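Local coordinates for putative esterase (Sulfolobus solfataricus P2, PDB 2RAU), which is a putative esterase or lipase, probably hydrolysing ester bonds of lipid-like substrates, at residues Pro57-Trp71 / Tyr97-Phe109. Residues are numbered along the deposited sequence; the frame is centred on the assembly and turned at random. Where two conformers were deposited one is given.
Sequences PGTWSSGEQLVTISW and YTIDYRTHYVPPF
With CG anti to its N (chi1 -175°) and the chain extended beyond it, Glu64 carries its carboxylate out to the imidazole edge of His104, whose own CG, also anti to N (chi1 -157°), turns NE2 toward it. The two cross at about a right angle, and His104 NE2 donates to Glu64 OE1 at 2.7 Å, the oxygen lying in the ring plane while the carboxylate stands 81° to it. Asn72 N also donates to OE1, and Asp273 OD1 pairs with ND1, holding the imidazole from both nitrogens. Ser62 CB sits over one face of the His104 ring, 3.8 Å from the centroid in a CH-pi contact, and Trp71 CD1 approaches obliquely. Cutting His104 back to alanine is likely to leave Glu64 OE1 with Asn72 N but no imidazole donor, take away the mate of Asp273 OD1 and open a gap between Ser62 and Trp71.

Ser62 is the N-cap of helix 63-68, its OG accepting from Gln65 N, and Asp100 reinforces this end: Asp100 OD1 takes the Glu64 N-H at 2.9 Å through its syn lone pair, while OD2 is bound by His41. In this alpha/beta-hydrolase fold, strand 94-100 runs parallel to strand 52-56 in the central sheet, and the contact joins the loop and helix after strand 52-56 to the end of strand 94-100 and the turn beyond it. Gly63 faces this strand end, where a CB would run into Thr98 O; Thr98 OG1 itself bonds to Ile55 O.

Farther along, Tyr101 OH donates to Pro57 O at 2.7 Å, tilted out of the carbonyl plane, and its side chain borders what is probably the nucleophile elbow. Pro57 CD lies 3.7 Å from Ile99 CG2. One water connects Ser61 O to Tyr101 N; another links Trp71 NE1 with the carbonyls of Thr103 and Val106, beside the edge where Trp71 CH2 meets Pro108.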
# COMPACT_ATOMS: atom_id res chain seq x y z
N PRO A 57 -3.04 0.93 1.11
CA PRO A 57 -1.62 0.74 0.90
C PRO A 57 -0.94 -0.07 1.98
O PRO A 57 -1.48 -0.26 3.05
CB PRO A 57 -1.06 2.17 0.93
CG PRO A 57 -2.30 3.05 0.69
CD PRO A 57 -3.39 2.34 1.34
N GLY A 58 0.32 -0.46 1.70
CA GLY A 58 1.15 -1.24 2.60
C GLY A 58 2.06 -0.32 3.39
O GLY A 58 1.86 0.87 3.41
N THR A 59 3.03 -0.91 4.09
CA THR A 59 3.94 -0.20 4.98
C THR A 59 4.72 0.87 4.22
O THR A 59 5.31 0.59 3.17
CB THR A 59 4.93 -1.19 5.62
OG1 THR A 59 4.20 -2.31 6.09
CG2 THR A 59 5.68 -0.59 6.81
N TRP A 60 4.71 2.08 4.78
CA TRP A 60 5.33 3.28 4.24
C TRP A 60 4.70 3.74 2.95
O TRP A 60 5.16 4.71 2.35
CB TRP A 60 6.84 3.11 3.99
CG TRP A 60 7.63 2.67 5.19
CD1 TRP A 60 7.97 3.43 6.30
CD2 TRP A 60 8.27 1.42 5.35
NE1 TRP A 60 8.71 2.67 7.16
CE2 TRP A 60 8.93 1.44 6.60
CE3 TRP A 60 8.33 0.25 4.57
CZ2 TRP A 60 9.65 0.36 7.09
CZ3 TRP A 60 9.00 -0.84 5.07
CH2 TRP A 60 9.65 -0.78 6.32
N SER A 61 3.60 3.11 2.56
CA SER A 61 2.92 3.49 1.33
C SER A 61 1.75 4.43 1.64
O SER A 61 1.43 4.66 2.81
CB SER A 61 2.55 2.23 0.53
OG SER A 61 2.01 2.52 -0.79
N SER A 62 1.21 5.05 0.58
CA SER A 62 0.15 6.02 0.66
C SER A 62 -0.74 5.95 -0.59
O SER A 62 -0.32 5.41 -1.63
CB SER A 62 0.75 7.42 0.77
OG SER A 62 1.42 7.82 -0.42
N GLY A 63 -1.94 6.54 -0.49
CA GLY A 63 -2.83 6.64 -1.62
C GLY A 63 -2.19 7.48 -2.71
O GLY A 63 -2.33 7.17 -3.88
N GLU A 64 -1.49 8.56 -2.31
CA GLU A 64 -0.74 9.35 -3.26
C GLU A 64 0.25 8.49 -4.07
O GLU A 64 0.29 8.57 -5.31
CB GLU A 64 0.02 10.49 -2.53
CG GLU A 64 0.70 11.41 -3.54
CD GLU A 64 1.54 12.54 -2.97
OE1 GLU A 64 1.51 12.68 -1.74
OE2 GLU A 64 2.19 13.27 -3.78
N GLN A 65 1.04 7.67 -3.40
CA GLN A 65 1.96 6.79 -4.07
C GLN A 65 1.24 5.90 -5.07
O GLN A 65 1.74 5.70 -6.18
CB GLN A 65 2.74 5.93 -3.09
CG GLN A 65 3.90 5.21 -3.74
CD GLN A 65 4.67 4.37 -2.78
OE1 GLN A 65 4.11 3.67 -1.93
NE2 GLN A 65 5.99 4.43 -2.92
N LEU A 66 0.07 5.40 -4.67
CA LEU A 66 -0.72 4.48 -5.49
C LEU A 66 -1.33 5.07 -6.72
O LEU A 66 -1.70 4.35 -7.65
CB LEU A 66 -1.77 3.78 -4.64
CG LEU A 66 -1.40 2.43 -4.04
CD1 LEU A 66 0.04 2.24 -3.57
CD2 LEU A 66 -2.39 1.91 -3.07
N VAL A 67 -1.44 6.40 -6.74
CA VAL A 67 -2.00 7.10 -7.89
C VAL A 67 -0.89 7.74 -8.72
O VAL A 67 -0.82 7.53 -9.90
CB VAL A 67 -3.01 8.25 -7.45
CG1 VAL A 67 -3.63 9.01 -8.67
CG2 VAL A 67 -4.08 7.74 -6.46
N THR A 68 -0.04 8.53 -8.09
CA THR A 68 0.94 9.29 -8.83
C THR A 68 2.42 8.99 -8.53
O THR A 68 3.31 9.64 -9.10
CB THR A 68 0.67 10.83 -8.72
OG1 THR A 68 0.58 11.17 -7.35
CG2 THR A 68 -0.63 11.27 -9.44
N ILE A 69 2.71 7.99 -7.70
CA ILE A 69 4.09 7.60 -7.43
C ILE A 69 4.88 8.83 -6.99
O ILE A 69 5.98 9.11 -7.47
CB ILE A 69 4.75 6.84 -8.62
CG1 ILE A 69 3.68 5.98 -9.37
CG2 ILE A 69 5.87 5.89 -8.12
CD1 ILE A 69 4.20 5.21 -10.58
N SER A 70 4.25 9.55 -6.06
CA SER A 70 4.77 10.79 -5.53
C SER A 70 4.57 10.89 -4.02
O SER A 70 3.80 10.09 -3.42
CB SER A 70 4.10 11.93 -6.30
OG SER A 70 2.69 12.05 -6.09
N TRP A 71 5.32 11.81 -3.40
CA TRP A 71 5.22 12.13 -1.96
C TRP A 71 5.15 13.62 -1.78
O TRP A 71 6.08 14.34 -2.13
CB TRP A 71 6.47 11.62 -1.25
CG TRP A 71 6.48 11.78 0.23
CD1 TRP A 71 5.86 11.00 1.16
CD2 TRP A 71 7.16 12.80 0.96
NE1 TRP A 71 6.14 11.45 2.42
CE2 TRP A 71 6.90 12.59 2.32
CE3 TRP A 71 7.91 13.91 0.58
CZ2 TRP A 71 7.42 13.42 3.32
CZ3 TRP A 71 8.44 14.72 1.55
CH2 TRP A 71 8.21 14.47 2.90
N TYR A 97 -10.62 4.29 -5.09
CA TYR A 97 -10.28 5.17 -4.01
C TYR A 97 -9.11 4.59 -3.28
O TYR A 97 -8.88 3.38 -3.29
CB TYR A 97 -11.45 5.27 -3.01
CG TYR A 97 -12.78 5.76 -3.56
CD1 TYR A 97 -13.68 4.89 -4.18
CD2 TYR A 97 -13.17 7.07 -3.41
CE1 TYR A 97 -14.92 5.31 -4.63
CE2 TYR A 97 -14.44 7.51 -3.86
CZ TYR A 97 -15.30 6.62 -4.47
OH TYR A 97 -16.54 7.10 -4.86
N THR A 98 -8.34 5.46 -2.63
CA THR A 98 -7.21 5.01 -1.85
C THR A 98 -6.87 6.07 -0.80
O THR A 98 -6.98 7.26 -1.03
CB THR A 98 -6.00 4.59 -2.74
OG1 THR A 98 -4.93 4.09 -1.91
CG2 THR A 98 -5.52 5.76 -3.66
N ILE A 99 -6.40 5.60 0.34
CA ILE A 99 -6.23 6.36 1.59
C ILE A 99 -4.76 6.68 1.87
O ILE A 99 -3.87 5.84 1.63
CB ILE A 99 -6.82 5.52 2.77
CG1 ILE A 99 -6.70 6.28 4.10
CG2 ILE A 99 -6.18 4.13 2.87
CD1 ILE A 99 -7.41 5.61 5.39
N ASP A 100 -4.55 7.93 2.29
CA ASP A 100 -3.32 8.39 2.88
C ASP A 100 -3.48 8.25 4.40
O ASP A 100 -4.34 8.88 5.02
CB ASP A 100 -3.01 9.82 2.55
CG ASP A 100 -2.83 10.06 1.08
OD1 ASP A 100 -2.22 9.22 0.40
OD2 ASP A 100 -3.22 11.14 0.59
N TYR A 101 -2.71 7.34 4.97
CA TYR A 101 -2.72 7.12 6.39
C TYR A 101 -2.07 8.32 7.07
O TYR A 101 -1.43 9.13 6.40
CB TYR A 101 -1.88 5.93 6.76
CG TYR A 101 -2.31 4.62 6.15
CD1 TYR A 101 -3.62 4.14 6.31
CD2 TYR A 101 -1.40 3.84 5.46
CE1 TYR A 101 -4.00 2.91 5.78
CE2 TYR A 101 -1.77 2.61 4.94
CZ TYR A 101 -3.06 2.14 5.10
OH TYR A 101 -3.37 0.90 4.57
N ARG A 102 -2.14 8.36 8.39
CA ARG A 102 -1.55 9.47 9.17
C ARG A 102 -0.04 9.62 8.94
O ARG A 102 0.53 10.73 9.09
CB ARG A 102 -1.88 9.31 10.66
CG ARG A 102 -3.38 9.27 10.94
CD ARG A 102 -3.66 9.19 12.39
NE ARG A 102 -5.05 8.85 12.63
CZ ARG A 102 -5.76 9.22 13.70
NH1 ARG A 102 -5.26 9.96 14.66
NH2 ARG A 102 -7.02 8.85 13.77
N THR A 103 0.60 8.51 8.61
CA THR A 103 2.04 8.44 8.27
C THR A 103 2.38 9.37 7.11
O THR A 103 3.50 9.85 7.01
CB THR A 103 2.44 6.99 7.93
OG1 THR A 103 1.47 6.45 7.01
CG2 THR A 103 2.59 6.17 9.21
N HIS A 104 1.39 9.69 6.28
CA HIS A 104 1.59 10.56 5.17
C HIS A 104 1.69 12.05 5.53
O HIS A 104 1.93 12.86 4.65
CB HIS A 104 0.53 10.38 4.12
CG HIS A 104 0.93 10.82 2.76
ND1 HIS A 104 2.14 10.45 2.17
CD2 HIS A 104 0.27 11.56 1.83
CE1 HIS A 104 2.20 10.98 0.96
NE2 HIS A 104 1.08 11.65 0.73
N TYR A 105 1.59 12.36 6.82
CA TYR A 105 1.65 13.74 7.32
C TYR A 105 2.80 13.94 8.31
O TYR A 105 2.99 15.06 8.81
CB TYR A 105 0.29 14.13 7.93
CG TYR A 105 -0.72 14.23 6.82
CD1 TYR A 105 -0.80 15.36 6.08
CD2 TYR A 105 -1.52 13.13 6.47
CE1 TYR A 105 -1.62 15.43 5.02
CE2 TYR A 105 -2.33 13.19 5.41
CZ TYR A 105 -2.39 14.36 4.69
OH TYR A 105 -3.22 14.51 3.62
N VAL A 106 3.62 12.91 8.50
CA VAL A 106 4.78 13.00 9.43
C VAL A 106 6.01 13.69 8.74
O VAL A 106 6.44 13.28 7.67
CB VAL A 106 5.15 11.58 9.95
CG1 VAL A 106 6.45 11.60 10.88
CG2 VAL A 106 3.95 10.95 10.66
N PRO A 107 6.56 14.77 9.35
CA PRO A 107 7.73 15.35 8.76
C PRO A 107 8.93 14.39 8.79
O PRO A 107 9.12 13.64 9.75
CB PRO A 107 8.04 16.56 9.64
CG PRO A 107 6.84 16.76 10.46
CD PRO A 107 6.20 15.44 10.60
N PRO A 108 9.74 14.39 7.73
CA PRO A 108 10.84 13.47 7.65
C PRO A 108 11.99 13.79 8.60
O PRO A 108 12.83 12.93 8.89
CB PRO A 108 11.26 13.58 6.19
CG PRO A 108 10.95 15.02 5.82
CD PRO A 108 9.63 15.26 6.54
N PHE A 109 12.03 15.02 9.11
CA PHE A 109 13.17 15.46 9.93
C PHE A 109 12.93 15.21 11.41
O PHE A 109 13.83 15.45 12.20
CB PHE A 109 13.49 16.95 9.70
CG PHE A 109 12.31 17.86 9.85
CD1 PHE A 109 11.88 18.28 11.11
CD2 PHE A 109 11.55 18.19 8.75
CE1 PHE A 109 10.78 19.07 11.24
CE2 PHE A 109 10.46 18.97 8.88
CZ PHE A 109 10.05 19.38 10.14
O HOH W 1 2.81 5.31 5.04
O HOH W 2 0.05 6.79 4.07
O HOH W 3 5.27 11.75 5.57